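Local structure of putative creatinine amidohydrolase (Bacteroides fragilis, 3LUB) at residues E5-V10 with L46-A51; K20-I25 with E246-D251; A93-I98 with K126-D131. The protein is a zinc-binding member of the creatininase superfamily that probably hydrolyses carbon-nitrogen bonds in linear amides. One frame throughout, in Å; residues are numbered along the deposited sequence.

Interaction 1 (E5-V10 with L46-A51); sequences EVDLSV and LPHDIA
D7 and H48 form a histidine-carboxylate hydrogen bond that ties the N-terminal loop to helix 42-62, the long helix that follows strand 23-28. The donor is H48 NE2 and the acceptor D7 OD1, 2.5 Å apart with an N-H...O angle of 157°. That separation is short for such a bond, so its exact value deserves caution at this resolution. The oxygen lies close to the plane of the imidazole, at the ring edge, whereas NE2 stands 46° out of the carboxylate plane. The approach is therefore well aligned for the ring but tilted for the acid. D7 OD2 is 3.3 Å from H48 NE2 at a poor angle, so a single oxygen carries the bond. On the helix, H48 has CG anti to its backbone N (chi1 175°), which sends the ring outward to the loop.

The other ring nitrogen is held as well: H48 ND1 gives a nearly straight bond of 3.1 Å to D49 OD1, again in the ring plane, and the two in-plane acceptors fix the rotation of the imidazole. In the loop, D7 OD1 also takes a weak bond from S9 N at 3.3 Å, in the pattern of an Asx turn, while V10 N reaches D7 O at 3.2 Å to close a beta turn. S9 OG comes obliquely to within 4.0 Å of H48 NE2. Backbone bonds from V6 and L8 to V68 hold the loop beside strand 66-68, and S9 packs on L41 of the second subunit.

A bound zinc ion lies about 13 Å from the H48 side chain. With both nitrogens donating to carboxylates, H48 is probably doubly protonated, and a positive charge on it would offset the negative charges of D7 and D49.

Interaction 2 (K20-I25 with E246-D251); sequences KYDVII and EMAQHD
V23, on strand 23-28, packs with D22 against M247 and A248 in the last turn of helix 226-249. This is helix-on-sheet packing of the alpha/beta fold, joining the C-terminal helix to an inner strand of the parallel sheet. The backbones approach most closely at D22 and A248, whose CA atoms are 5.5 Å apart.

Van der Waals contacts make up the interface, with no hydrogen bond across it. The two methyls of V23 divide the work. CG1, anti to the backbone N (chi1 -171°), meets CE of M247, a selenomethionine, at 4.1 Å; CG2 lies over the helix backbone, 4.0 Å from A248 N and 4.1 Å from A248 CB. The selenomethionine chain runs straight to SE and then bends (chi3 74°), which carries its terminal methyl to V23; the two side chains cross at about a right angle. D22 joins in through its methylene, CB to A248 CB at 3.6 Å.

The polar partners known at the border lie outside the contact. D22 OD2 accepts from the backbone N of R65, and the backbone of V23 pairs with that of M67, so that R65 and M67, just before and in strand 66-68, hold D22 and V23. K113 NZ donates to M247 O, another tie between the helix end and the sheet.

The helix finishes just beyond: H250 is the first residue to leave helical backbone angles, although its N still reaches E246 O at 3.0 Å. Alongside the tight methylene contact, the carboxylate carbon D22 CG also rests against A248 CB, at 4.0 Å.

Interaction 3 (A93-I98 with K126-D131); sequences ATQQAI and KGMIRD
M128, a selenomethionine, lays its selenoether end against Q95 and Q96, and this is the tightly packed part of the contact. Its SE sits 3.8 Å from Q96 CA, near the backbone of helix 92-108 itself, and CE touches Q95 CB, also at 3.8 Å. Farther back along the chain, M128 CG meets Q96 CB at 4.0 Å, so the whole side chain beyond CB is used. The backbones come closest here, with the CA atoms of Q96 and M128 6.1 Å apart.

The two helices are neighbours on one side of the parallel sheet. Helix 92-108 leads into strand 113-118, and helix 126-135 then forms the crossover from that strand to 140-145, a beta-alpha-beta unit. Their short segments run at 44° to one another, N-to-C, with axes 10.4 Å apart. Q95 faces W28 of strand 23-28, and I129 packs on I141 and A143. The amide of Q95 is anchored through NE2 to F74 O and N123 OD1, near the zinc ligand H120.

The looser side is polar and bridged by water. With chi1 near 180° (179°), Q96 swings CG away from its own N, and the extended chain carries the amide past M128 toward D131. The amide and carboxylate planes stand nearly perpendicular, 88° apart, and Q96 OE1 remains 4.1 Å from D131 OD2. One water fills the role of a link: Q96 NE2 donates to it at 3.0 Å, and it donates to D131 OD2 at 2.6 Å. Q96 NE2 also binds E100 OE2. D131 is chiefly held from outside the chain: OD1 accepts from NE2 of H89 of the third subunit and OD2 from the backbone N of Y92 of that subunit.

Overall arrangement
All three contacts are partly buried. Interaction 1 lies nearest the chain centre (about 12 Å between centres, against about 16 Å for interaction 3 and 19 Å for interaction 2). Interaction 1 depends on one buried carboxylate and a ring, interaction 2 is van der Waals packing, and interaction 3 combines apolar packing with a water bridge. The first two share neighbouring elements: strand 23-28 precedes helix 42-62, E5 O lies 2.6 Å from Y21 OH in a probable hydrogen bond, and A51 CB packs on I25 CG2. Interaction 3 stands apart, touching neither. The second subunit reaches each contact, and the third reaches interactions 2 and 3.

Interaction 1 (E5-V10 with L46-A51)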
ATOM      1  N   GLU F   5      14.881  35.044  -1.305  1.00 27.84           N
ATOM      2  CA  GLU F   5      13.580  35.355  -0.711  1.00 27.63           C
ATOM      3  C   GLU F   5      12.433  34.472  -1.238  1.00 23.78           C
ATOM      4  O   GLU F   5      11.521  34.107  -0.470  1.00 24.32           O
ATOM      5  CB  GLU F   5      13.231  36.830  -0.897  1.00 27.74           C
ATOM      6  CG  GLU F   5      12.065  37.289  -0.015  1.00 29.22           C
ATOM      7  CD  GLU F   5      11.946  38.817   0.084  1.00 32.72           C
ATOM      8  OE1 GLU F   5      12.764  39.554  -0.534  1.00 40.64           O
ATOM      9  OE2 GLU F   5      11.037  39.279   0.798  1.00 32.67           O
ATOM     10  N   VAL F   6      12.501  34.126  -2.522  1.00 21.27           N
ATOM     11  CA  VAL F   6      11.432  33.365  -3.175  1.00 20.88           C
ATOM     12  C   VAL F   6      11.891  32.067  -3.875  1.00 20.73           C
ATOM     13  O   VAL F   6      11.032  31.310  -4.368  1.00 20.46           O
ATOM     14  CB  VAL F   6      10.685  34.250  -4.213  1.00 21.34           C
ATOM     15  CG1 VAL F   6      10.050  35.504  -3.557  1.00 16.07           C
ATOM     16  CG2 VAL F   6      11.601  34.631  -5.331  1.00 17.58           C
ATOM     17  N   ASP F   7      13.207  31.794  -3.937  1.00 19.68           N
ATOM     18  CA  ASP F   7      13.730  30.570  -4.616  1.00 19.67           C
ATOM     19  C   ASP F   7      14.422  29.658  -3.602  1.00 19.69           C
ATOM     20  O   ASP F   7      15.538  29.932  -3.193  1.00 20.19           O
ATOM     21  CB  ASP F   7      14.672  30.971  -5.730  1.00 18.82           C
ATOM     22  CG  ASP F   7      15.182  29.796  -6.563  1.00 21.31           C
ATOM     23  OD1 ASP F   7      14.760  28.632  -6.376  1.00 23.37           O
ATOM     24  OD2 ASP F   7      16.016  30.073  -7.450  1.00 20.91           O
ATOM     25  N   LEU F   8      13.728  28.612  -3.159  1.00 18.77           N
ATOM     26  CA  LEU F   8      14.236  27.748  -2.101  1.00 19.87           C
ATOM     27  C   LEU F   8      15.514  27.014  -2.504  1.00 20.68           C
ATOM     28  O   LEU F   8      16.339  26.695  -1.645  1.00 22.39           O
ATOM     29  CB  LEU F   8      13.169  26.749  -1.611  1.00 20.01           C
ATOM     30  CG  LEU F   8      13.483  26.157  -0.228  1.00 18.61           C
ATOM     31  CD1 LEU F   8      13.104  27.089   0.910  1.00 17.64           C
ATOM     32  CD2 LEU F   8      12.852  24.786  -0.012  1.00 17.39           C
ATOM     33  N   SER F   9      15.685  26.761  -3.797  1.00 21.14           N
ATOM     34  CA  SER F   9      16.905  26.145  -4.311  1.00 22.22           C
ATOM     35  C   SER F   9      18.215  26.892  -3.987  1.00 22.57           C
ATOM     36  O   SER F   9      19.275  26.288  -3.977  1.00 23.69           O
ATOM     37  CB  SER F   9      16.774  25.929  -5.819  1.00 23.90           C
ATOM     38  OG  SER F   9      15.710  25.025  -6.081  1.00 27.49           O
ATOM     39  N   VAL F  10      18.145  28.191  -3.733  1.00 22.04           N
ATOM     40  CA  VAL F  10      19.307  28.960  -3.335  1.00 22.59           C
ATOM     41  C   VAL F  10      19.182  29.576  -1.924  1.00 23.84           C
ATOM     42  O   VAL F  10      20.117  30.214  -1.459  1.00 27.21           O
ATOM     43  CB  VAL F  10      19.652  30.064  -4.371  1.00 21.00           C
ATOM     44  CG1 VAL F  10      19.993  29.451  -5.748  1.00 14.64           C
ATOM     45  CG2 VAL F  10      18.523  31.077  -4.494  1.00 19.64           C
ATOM     46  N   LEU F  46      12.103  24.869 -16.582  1.00 18.95           N
ATOM     47  CA  LEU F  46      11.209  25.887 -17.111  1.00 18.85           C
ATOM     48  C   LEU F  46      10.156  26.373 -16.120  1.00 18.41           C
ATOM     49  O   LEU F  46      10.038  27.588 -15.912  1.00 18.72           O
ATOM     50  CB  LEU F  46      10.564  25.413 -18.407  1.00 18.91           C
ATOM     51  CG  LEU F  46      11.584  25.278 -19.544  1.00 18.95           C
ATOM     52  CD1 LEU F  46      10.876  25.126 -20.921  1.00 18.91           C
ATOM     53  CD2 LEU F  46      12.546  26.472 -19.512  1.00 14.58           C
ATOM     54  N   PRO F  47       9.393  25.454 -15.480  1.00 19.00           N
ATOM     55  CA  PRO F  47       8.465  25.967 -14.439  1.00 18.47           C
ATOM     56  C   PRO F  47       9.110  26.610 -13.231  1.00 18.43           C
ATOM     57  O   PRO F  47       8.535  27.490 -12.641  1.00 20.27           O
ATOM     58  CB  PRO F  47       7.682  24.711 -14.023  1.00 20.09           C
ATOM     59  CG  PRO F  47       8.465  23.551 -14.512  1.00 16.21           C
ATOM     60  CD  PRO F  47       9.204  24.008 -15.708  1.00 17.23           C
ATOM     61  N   HIS F  48      10.299  26.146 -12.840  1.00 19.96           N
ATOM     62  CA  HIS F  48      11.015  26.786 -11.740  1.00 21.17           C
ATOM     63  C   HIS F  48      11.314  28.257 -12.100  1.00 19.56           C
ATOM     64  O   HIS F  48      10.999  29.176 -11.344  1.00 19.00           O
ATOM     65  CB  HIS F  48      12.331  26.065 -11.429  1.00 20.12           C
ATOM     66  CG  HIS F  48      13.147  26.772 -10.397  1.00 20.25           C
ATOM     67  ND1 HIS F  48      14.120  27.695 -10.716  1.00 25.86           N
ATOM     68  CD2 HIS F  48      13.085  26.743  -9.048  1.00 20.48           C
ATOM     69  CE1 HIS F  48      14.649  28.175  -9.608  1.00 24.77           C
ATOM     70  NE2 HIS F  48      14.027  27.626  -8.580  1.00 27.39           N
ATOM     71  N   ASP F  49      11.928  28.463 -13.259  1.00 20.58           N
ATOM     72  CA  ASP F  49      12.287  29.833 -13.712  1.00 21.09           C
ATOM     73  C   ASP F  49      11.069  30.750 -13.917  1.00 20.50           C
ATOM     74  O   ASP F  49      11.059  31.905 -13.449  1.00 21.78           O
ATOM     75  CB  ASP F  49      13.152  29.749 -14.967  1.00 20.72           C
ATOM     76  CG  ASP F  49      14.548  29.205 -14.678  1.00 24.84           C
ATOM     77  OD1 ASP F  49      14.829  28.852 -13.494  1.00 29.63           O
ATOM     78  OD2 ASP F  49      15.354  29.092 -15.634  1.00 27.75           O
ATOM     79  N   ILE F  50      10.005  30.238 -14.545  1.00 20.09           N
ATOM     80  CA  ILE F  50       8.743  30.990 -14.652  1.00 18.71           C
ATOM     81  C   ILE F  50       8.167  31.352 -13.281  1.00 19.54           C
ATOM     82  O   ILE F  50       7.780  32.500 -13.035  1.00 20.34           O
ATOM     83  CB  ILE F  50       7.687  30.226 -15.486  1.00 20.59           C
ATOM     84  CG1 ILE F  50       8.157  30.131 -16.952  1.00 20.43           C
ATOM     85  CG2 ILE F  50       6.302  30.874 -15.353  1.00 19.73           C
ATOM     86  CD1 ILE F  50       7.451  29.103 -17.760  1.00 17.81           C
ATOM     87  N   ALA F  51       8.104  30.384 -12.380  1.00 19.75           N
ATOM     88  CA  ALA F  51       7.487  30.605 -11.062  1.00 19.08           C
ATOM     89  C   ALA F  51       8.261  31.602 -10.223  1.00 18.96           C
ATOM     90  O   ALA F  51       7.663  32.431  -9.522  1.00 20.19           O
ATOM     91  CB  ALA F  51       7.303  29.264 -10.310  1.00 16.79           C
TER

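Interaction 2 (K20-I25 with E246-D251)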
ATOM      1  N   LYS F  20       6.911  36.508   6.168  1.00 30.80           N
ATOM      2  CA  LYS F  20       5.598  35.898   5.986  1.00 29.80           C
ATOM      3  C   LYS F  20       5.421  35.440   4.561  1.00 26.94           C
ATOM      4  O   LYS F  20       5.555  36.241   3.630  1.00 24.52           O
ATOM      5  CB  LYS F  20       4.483  36.888   6.310  1.00 31.92           C
ATOM      6  CG  LYS F  20       3.178  36.159   6.671  1.00 40.31           C
ATOM      7  CD  LYS F  20       1.912  36.947   6.434  1.00 47.54           C
ATOM      8  CE  LYS F  20       0.739  35.978   6.268  1.00 54.82           C
ATOM      9  NZ  LYS F  20       0.794  34.824   7.241  1.00 55.19           N
ATOM     10  N   TYR F  21       5.099  34.163   4.385  1.00 25.36           N
ATOM     11  CA  TYR F  21       4.827  33.628   3.056  1.00 24.41           C
ATOM     12  C   TYR F  21       3.348  33.327   2.938  1.00 23.78           C
ATOM     13  O   TYR F  21       2.744  32.777   3.841  1.00 25.72           O
ATOM     14  CB  TYR F  21       5.698  32.394   2.748  1.00 23.41           C
ATOM     15  CG  TYR F  21       7.148  32.748   2.559  1.00 22.01           C
ATOM     16  CD1 TYR F  21       8.009  32.850   3.640  1.00 21.30           C
ATOM     17  CD2 TYR F  21       7.657  32.998   1.319  1.00 17.35           C
ATOM     18  CE1 TYR F  21       9.325  33.206   3.473  1.00 20.14           C
ATOM     19  CE2 TYR F  21       8.982  33.324   1.151  1.00 18.20           C
ATOM     20  CZ  TYR F  21       9.808  33.447   2.247  1.00 19.39           C
ATOM     21  OH  TYR F  21      11.131  33.823   2.105  1.00 22.82           O
ATOM     22  N   ASP F  22       2.781  33.723   1.810  1.00 24.83           N
ATOM     23  CA  ASP F  22       1.346  33.590   1.533  1.00 26.15           C
ATOM     24  C   ASP F  22       1.028  32.339   0.710  1.00 26.01           C
ATOM     25  O   ASP F  22       0.118  31.559   1.057  1.00 27.45           O
ATOM     26  CB  ASP F  22       0.869  34.816   0.753  1.00 26.38           C
ATOM     27  CG  ASP F  22       0.975  36.088   1.561  1.00 31.87           C
ATOM     28  OD1 ASP F  22       0.278  36.152   2.582  1.00 37.56           O
ATOM     29  OD2 ASP F  22       1.769  36.988   1.187  1.00 31.21           O
ATOM     30  N   VAL F  23       1.757  32.164  -0.388  1.00 24.12           N
ATOM     31  CA  VAL F  23       1.527  31.023  -1.307  1.00 23.07           C
ATOM     32  C   VAL F  23       2.793  30.234  -1.506  1.00 21.45           C
ATOM     33  O   VAL F  23       3.847  30.820  -1.526  1.00 20.18           O
ATOM     34  CB  VAL F  23       0.971  31.508  -2.658  1.00 25.08           C
ATOM     35  CG1 VAL F  23       0.526  30.336  -3.527  1.00 22.28           C
ATOM     36  CG2 VAL F  23      -0.163  32.516  -2.415  1.00 22.07           C
ATOM     37  N   ILE F  24       2.681  28.899  -1.621  1.00 20.41           N
ATOM     38  CA  ILE F  24       3.823  28.018  -1.958  1.00 18.44           C
ATOM     39  C   ILE F  24       3.634  27.547  -3.392  1.00 17.98           C
ATOM     40  O   ILE F  24       2.535  27.205  -3.821  1.00 18.52           O
ATOM     41  CB  ILE F  24       3.925  26.763  -1.006  1.00 18.78           C
ATOM     42  CG1 ILE F  24       3.798  27.160   0.494  1.00 22.14           C
ATOM     43  CG2 ILE F  24       5.169  25.910  -1.310  1.00 15.61           C
ATOM     44  CD1 ILE F  24       4.671  28.296   0.956  1.00 22.20           C
ATOM     45  N   ILE F  25       4.712  27.531  -4.155  1.00 17.81           N
ATOM     46  CA  ILE F  25       4.666  27.069  -5.545  1.00 19.41           C
ATOM     47  C   ILE F  25       5.544  25.853  -5.640  1.00 16.78           C
ATOM     48  O   ILE F  25       6.705  25.911  -5.268  1.00 17.79           O
ATOM     49  CB  ILE F  25       5.176  28.114  -6.567  1.00 21.24           C
ATOM     50  CG1 ILE F  25       4.757  29.558  -6.173  1.00 23.60           C
ATOM     51  CG2 ILE F  25       4.700  27.732  -7.878  1.00 15.04           C
ATOM     52  CD1 ILE F  25       3.344  29.743  -5.994  1.00 30.14           C
ATOM     53  N   GLU F 246      -4.188  36.836  -5.987  1.00 24.94           N
ATOM     54  CA  GLU F 246      -5.587  36.536  -5.640  1.00 25.28           C
ATOM     55  C   GLU F 246      -5.704  35.336  -4.713  1.00 26.10           C
ATOM     56  O   GLU F 246      -6.549  35.329  -3.832  1.00 27.16           O
ATOM     57  CB  GLU F 246      -6.409  36.274  -6.880  1.00 25.08           C
ATOM     58  CG  GLU F 246      -6.509  37.437  -7.824  1.00 27.73           C
ATOM     59  CD  GLU F 246      -6.869  36.979  -9.231  1.00 29.95           C
ATOM     60  OE1 GLU F 246      -6.874  35.739  -9.465  1.00 32.90           O
ATOM     61  OE2 GLU F 246      -7.136  37.836 -10.111  1.00 35.01           O
HETATM   62  N   MSE F 247      -4.864  34.322  -4.893  1.00 25.77           N
HETATM   63  CA  MSE F 247      -4.802  33.221  -3.922  1.00 26.28           C
HETATM   64  C   MSE F 247      -4.458  33.702  -2.529  1.00 28.45           C
HETATM   65  O   MSE F 247      -5.070  33.248  -1.558  1.00 28.78           O
HETATM   66  CB  MSE F 247      -3.805  32.143  -4.343  1.00 25.84           C
HETATM   67  CG  MSE F 247      -4.308  31.264  -5.468  1.00 24.79           C
HETATM   68 SE   MSE F 247      -2.965  29.938  -5.991  0.75 31.57          SE
HETATM   69  CE  MSE F 247      -3.135  28.734  -4.408  1.00 21.42           C
ATOM     70  N   ALA F 248      -3.503  34.636  -2.436  1.00 29.85           N
ATOM     71  CA  ALA F 248      -3.101  35.245  -1.149  1.00 30.79           C
ATOM     72  C   ALA F 248      -4.166  36.122  -0.514  1.00 30.86           C
ATOM     73  O   ALA F 248      -4.266  36.184   0.717  1.00 31.49           O
ATOM     74  CB  ALA F 248      -1.834  36.071  -1.316  1.00 30.04           C
ATOM     75  N   GLN F 249      -4.942  36.816  -1.344  1.00 30.82           N
ATOM     76  CA  GLN F 249      -5.838  37.887  -0.858  1.00 33.40           C
ATOM     77  C   GLN F 249      -7.311  37.468  -0.724  1.00 33.62           C
ATOM     78  O   GLN F 249      -8.112  38.185  -0.146  1.00 34.60           O
ATOM     79  CB  GLN F 249      -5.687  39.105  -1.774  1.00 33.36           C
ATOM     80  CG  GLN F 249      -4.326  39.800  -1.547  1.00 37.41           C
ATOM     81  CD  GLN F 249      -3.945  40.824  -2.617  1.00 38.71           C
ATOM     82  OE1 GLN F 249      -4.668  41.024  -3.613  1.00 45.23           O
ATOM     83  NE2 GLN F 249      -2.787  41.477  -2.413  1.00 39.58           N
ATOM     84  N   HIS F 250      -7.665  36.307  -1.260  1.00 33.09           N
ATOM     85  CA  HIS F 250      -9.039  35.809  -1.176  1.00 33.07           C
ATOM     86  C   HIS F 250      -9.074  34.375  -0.745  1.00 32.33           C
ATOM     87  O   HIS F 250      -8.166  33.605  -1.009  1.00 32.96           O
ATOM     88  CB  HIS F 250      -9.747  35.867  -2.522  1.00 34.45           C
ATOM     89  CG  HIS F 250      -9.769  37.223  -3.135  1.00 36.10           C
ATOM     90  ND1 HIS F 250     -10.615  38.218  -2.697  1.00 40.85           N
ATOM     91  CD2 HIS F 250      -9.045  37.751  -4.146  1.00 37.88           C
ATOM     92  CE1 HIS F 250     -10.413  39.303  -3.424  1.00 43.83           C
ATOM     93  NE2 HIS F 250      -9.467  39.047  -4.310  1.00 40.12           N
ATOM     94  N   ASP F 251     -10.162  34.023  -0.087  1.00 32.22           N
ATOM     95  CA  ASP F 251     -10.526  32.640   0.094  1.00 31.62           C
ATOM     96  C   ASP F 251     -11.148  32.133  -1.214  1.00 28.51           C
ATOM     97  O   ASP F 251     -11.511  32.911  -2.097  1.00 27.53           O
ATOM     98  CB  ASP F 251     -11.471  32.478   1.288  1.00 33.47           C
ATOM     99  CG  ASP F 251     -10.827  32.933   2.603  1.00 41.92           C
ATOM    100  OD1 ASP F 251      -9.592  33.119   2.636  1.00 44.75           O
ATOM    101  OD2 ASP F 251     -11.560  33.120   3.598  1.00 50.55           O
TER

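Interaction 3 (A93-I98 with K126-D131)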
ATOM      1  N   ALA F  93       1.151   6.394  -7.850  1.00 16.54           N
ATOM      2  CA  ALA F  93       1.149   6.192  -6.392  1.00 15.86           C
ATOM      3  C   ALA F  93       2.386   6.787  -5.749  1.00 15.26           C
ATOM      4  O   ALA F  93       2.353   7.290  -4.620  1.00 16.06           O
ATOM      5  CB  ALA F  93       1.015   4.684  -6.040  1.00 15.57           C
ATOM      6  N   THR F  94       3.491   6.739  -6.463  1.00 15.71           N
ATOM      7  CA  THR F  94       4.750   7.265  -5.983  1.00 14.41           C
ATOM      8  C   THR F  94       4.638   8.773  -5.928  1.00 15.64           C
ATOM      9  O   THR F  94       5.060   9.378  -4.956  1.00 15.35           O
ATOM     10  CB  THR F  94       5.920   6.868  -6.915  1.00 12.83           C
ATOM     11  OG1 THR F  94       6.019   5.449  -6.983  1.00 14.64           O
ATOM     12  CG2 THR F  94       7.260   7.475  -6.424  1.00 12.30           C
ATOM     13  N   GLN F  95       4.091   9.370  -6.995  1.00 16.58           N
ATOM     14  CA  GLN F  95       3.854  10.825  -7.053  1.00 15.59           C
ATOM     15  C   GLN F  95       2.931  11.243  -5.934  1.00 15.55           C
ATOM     16  O   GLN F  95       3.147  12.233  -5.278  1.00 15.23           O
ATOM     17  CB  GLN F  95       3.271  11.255  -8.396  1.00 14.53           C
ATOM     18  CG  GLN F  95       4.220  11.086  -9.575  1.00 17.24           C
ATOM     19  CD  GLN F  95       3.638  11.580 -10.885  1.00 16.58           C
ATOM     20  OE1 GLN F  95       2.515  11.246 -11.252  1.00 23.33           O
ATOM     21  NE2 GLN F  95       4.412  12.346 -11.609  1.00 15.97           N
ATOM     22  N   GLN F  96       1.888  10.467  -5.717  1.00 17.09           N
ATOM     23  CA  GLN F  96       0.914  10.824  -4.696  1.00 16.74           C
ATOM     24  C   GLN F  96       1.566  10.774  -3.321  1.00 15.18           C
ATOM     25  O   GLN F  96       1.305  11.605  -2.480  1.00 17.23           O
ATOM     26  CB  GLN F  96      -0.297   9.909  -4.791  1.00 15.80           C
ATOM     27  CG  GLN F  96      -1.355  10.179  -3.753  1.00 22.35           C
ATOM     28  CD  GLN F  96      -2.582   9.291  -3.917  1.00 25.93           C
ATOM     29  OE1 GLN F  96      -3.245   9.305  -4.957  1.00 35.41           O
ATOM     30  NE2 GLN F  96      -2.910   8.538  -2.864  1.00 39.39           N
ATOM     31  N   ALA F  97       2.413   9.801  -3.081  1.00 15.65           N
ATOM     32  CA  ALA F  97       3.133   9.709  -1.828  1.00 15.54           C
ATOM     33  C   ALA F  97       4.006  10.934  -1.622  1.00 16.35           C
ATOM     34  O   ALA F  97       4.080  11.445  -0.525  1.00 14.42           O
ATOM     35  CB  ALA F  97       4.000   8.432  -1.785  1.00 13.48           C
ATOM     36  N   ILE F  98       4.674  11.391  -2.689  1.00 16.35           N
ATOM     37  CA  ILE F  98       5.499  12.597  -2.646  1.00 14.92           C
ATOM     38  C   ILE F  98       4.666  13.811  -2.226  1.00 15.85           C
ATOM     39  O   ILE F  98       5.031  14.505  -1.268  1.00 15.69           O
ATOM     40  CB  ILE F  98       6.218  12.868  -4.008  1.00 17.71           C
ATOM     41  CG1 ILE F  98       7.329  11.817  -4.237  1.00 19.28           C
ATOM     42  CG2 ILE F  98       6.824  14.276  -4.017  1.00 13.09           C
ATOM     43  CD1 ILE F  98       7.825  11.723  -5.692  1.00 12.24           C
ATOM     44  N   LYS F 126      -5.235  15.942 -10.620  1.00 19.29           N
ATOM     45  CA  LYS F 126      -6.602  16.176 -10.177  1.00 18.91           C
ATOM     46  C   LYS F 126      -7.066  15.163  -9.146  1.00 18.56           C
ATOM     47  O   LYS F 126      -7.704  15.534  -8.161  1.00 20.42           O
ATOM     48  CB  LYS F 126      -7.590  16.211 -11.365  1.00 21.27           C
ATOM     49  CG  LYS F 126      -7.417  17.397 -12.301  1.00 20.78           C
ATOM     50  CD  LYS F 126      -8.426  17.364 -13.417  1.00 24.06           C
ATOM     51  CE  LYS F 126      -8.352  18.601 -14.296  1.00 28.20           C
ATOM     52  NZ  LYS F 126      -9.575  18.604 -15.147  1.00 35.34           N
ATOM     53  N   GLY F 127      -6.792  13.883  -9.372  1.00 17.87           N
ATOM     54  CA  GLY F 127      -7.124  12.834  -8.384  1.00 17.89           C
ATOM     55  C   GLY F 127      -6.437  13.021  -7.025  1.00 19.46           C
ATOM     56  O   GLY F 127      -7.074  12.886  -5.982  1.00 18.45           O
HETATM   57  N   MSE F 128      -5.145  13.344  -7.025  1.00 19.44           N
HETATM   58  CA  MSE F 128      -4.403  13.551  -5.787  1.00 19.49           C
HETATM   59  C   MSE F 128      -4.980  14.719  -4.995  1.00 18.14           C
HETATM   60  O   MSE F 128      -5.065  14.668  -3.776  1.00 16.93           O
HETATM   61  CB  MSE F 128      -2.955  13.888  -6.080  1.00 19.72           C
HETATM   62  CG  MSE F 128      -2.183  12.840  -6.787  1.00 24.01           C
HETATM   63 SE   MSE F 128      -0.350  13.340  -7.180  0.75 21.02          SE
HETATM   64  CE  MSE F 128      -0.334  12.369  -8.802  1.00 13.72           C
ATOM     65  N   ILE F 129      -5.333  15.771  -5.716  1.00 18.44           N
ATOM     66  CA  ILE F 129      -5.893  16.983  -5.136  1.00 18.28           C
ATOM     67  C   ILE F 129      -7.260  16.691  -4.527  1.00 18.28           C
ATOM     68  O   ILE F 129      -7.505  17.037  -3.370  1.00 18.31           O
ATOM     69  CB  ILE F 129      -5.931  18.140  -6.189  1.00 19.06           C
ATOM     70  CG1 ILE F 129      -4.497  18.633  -6.482  1.00 21.75           C
ATOM     71  CG2 ILE F 129      -6.749  19.327  -5.715  1.00 16.47           C
ATOM     72  CD1 ILE F 129      -4.404  19.682  -7.616  1.00 15.23           C
ATOM     73  N   ARG F 130      -8.133  16.009  -5.278  1.00 18.52           N
ATOM     74  CA  ARG F 130      -9.413  15.565  -4.729  1.00 18.81           C
ATOM     75  C   ARG F 130      -9.208  14.777  -3.433  1.00 19.30           C
ATOM     76  O   ARG F 130      -9.825  15.076  -2.415  1.00 20.12           O
ATOM     77  CB  ARG F 130     -10.182  14.692  -5.735  1.00 18.15           C
ATOM     78  CG  ARG F 130     -10.798  15.481  -6.870  1.00 20.73           C
ATOM     79  CD  ARG F 130     -11.817  14.647  -7.684  1.00 22.22           C
ATOM     80  NE  ARG F 130     -12.608  15.542  -8.536  1.00 23.13           N
ATOM     81  CZ  ARG F 130     -12.278  15.862  -9.789  1.00 25.17           C
ATOM     82  NH1 ARG F 130     -11.224  15.323 -10.381  1.00 25.14           N
ATOM     83  NH2 ARG F 130     -13.034  16.719 -10.466  1.00 29.03           N
ATOM     84  N   ASP F 131      -8.327  13.780  -3.459  1.00 18.82           N
ATOM     85  CA  ASP F 131      -8.109  12.966  -2.244  1.00 19.20           C
ATOM     86  C   ASP F 131      -7.520  13.765  -1.058  1.00 19.44           C
ATOM     87  O   ASP F 131      -7.881  13.547   0.110  1.00 20.68           O
ATOM     88  CB  ASP F 131      -7.219  11.751  -2.564  1.00 17.79           C
ATOM     89  CG  ASP F 131      -7.922  10.724  -3.451  1.00 24.76           C
ATOM     90  OD1 ASP F 131      -9.163  10.815  -3.643  1.00 22.40           O
ATOM     91  OD2 ASP F 131      -7.216   9.813  -3.951  1.00 25.15           O
TER
HETATM   92  O   HOH W   1      -5.637   7.779  -3.885  1.00 22.84           O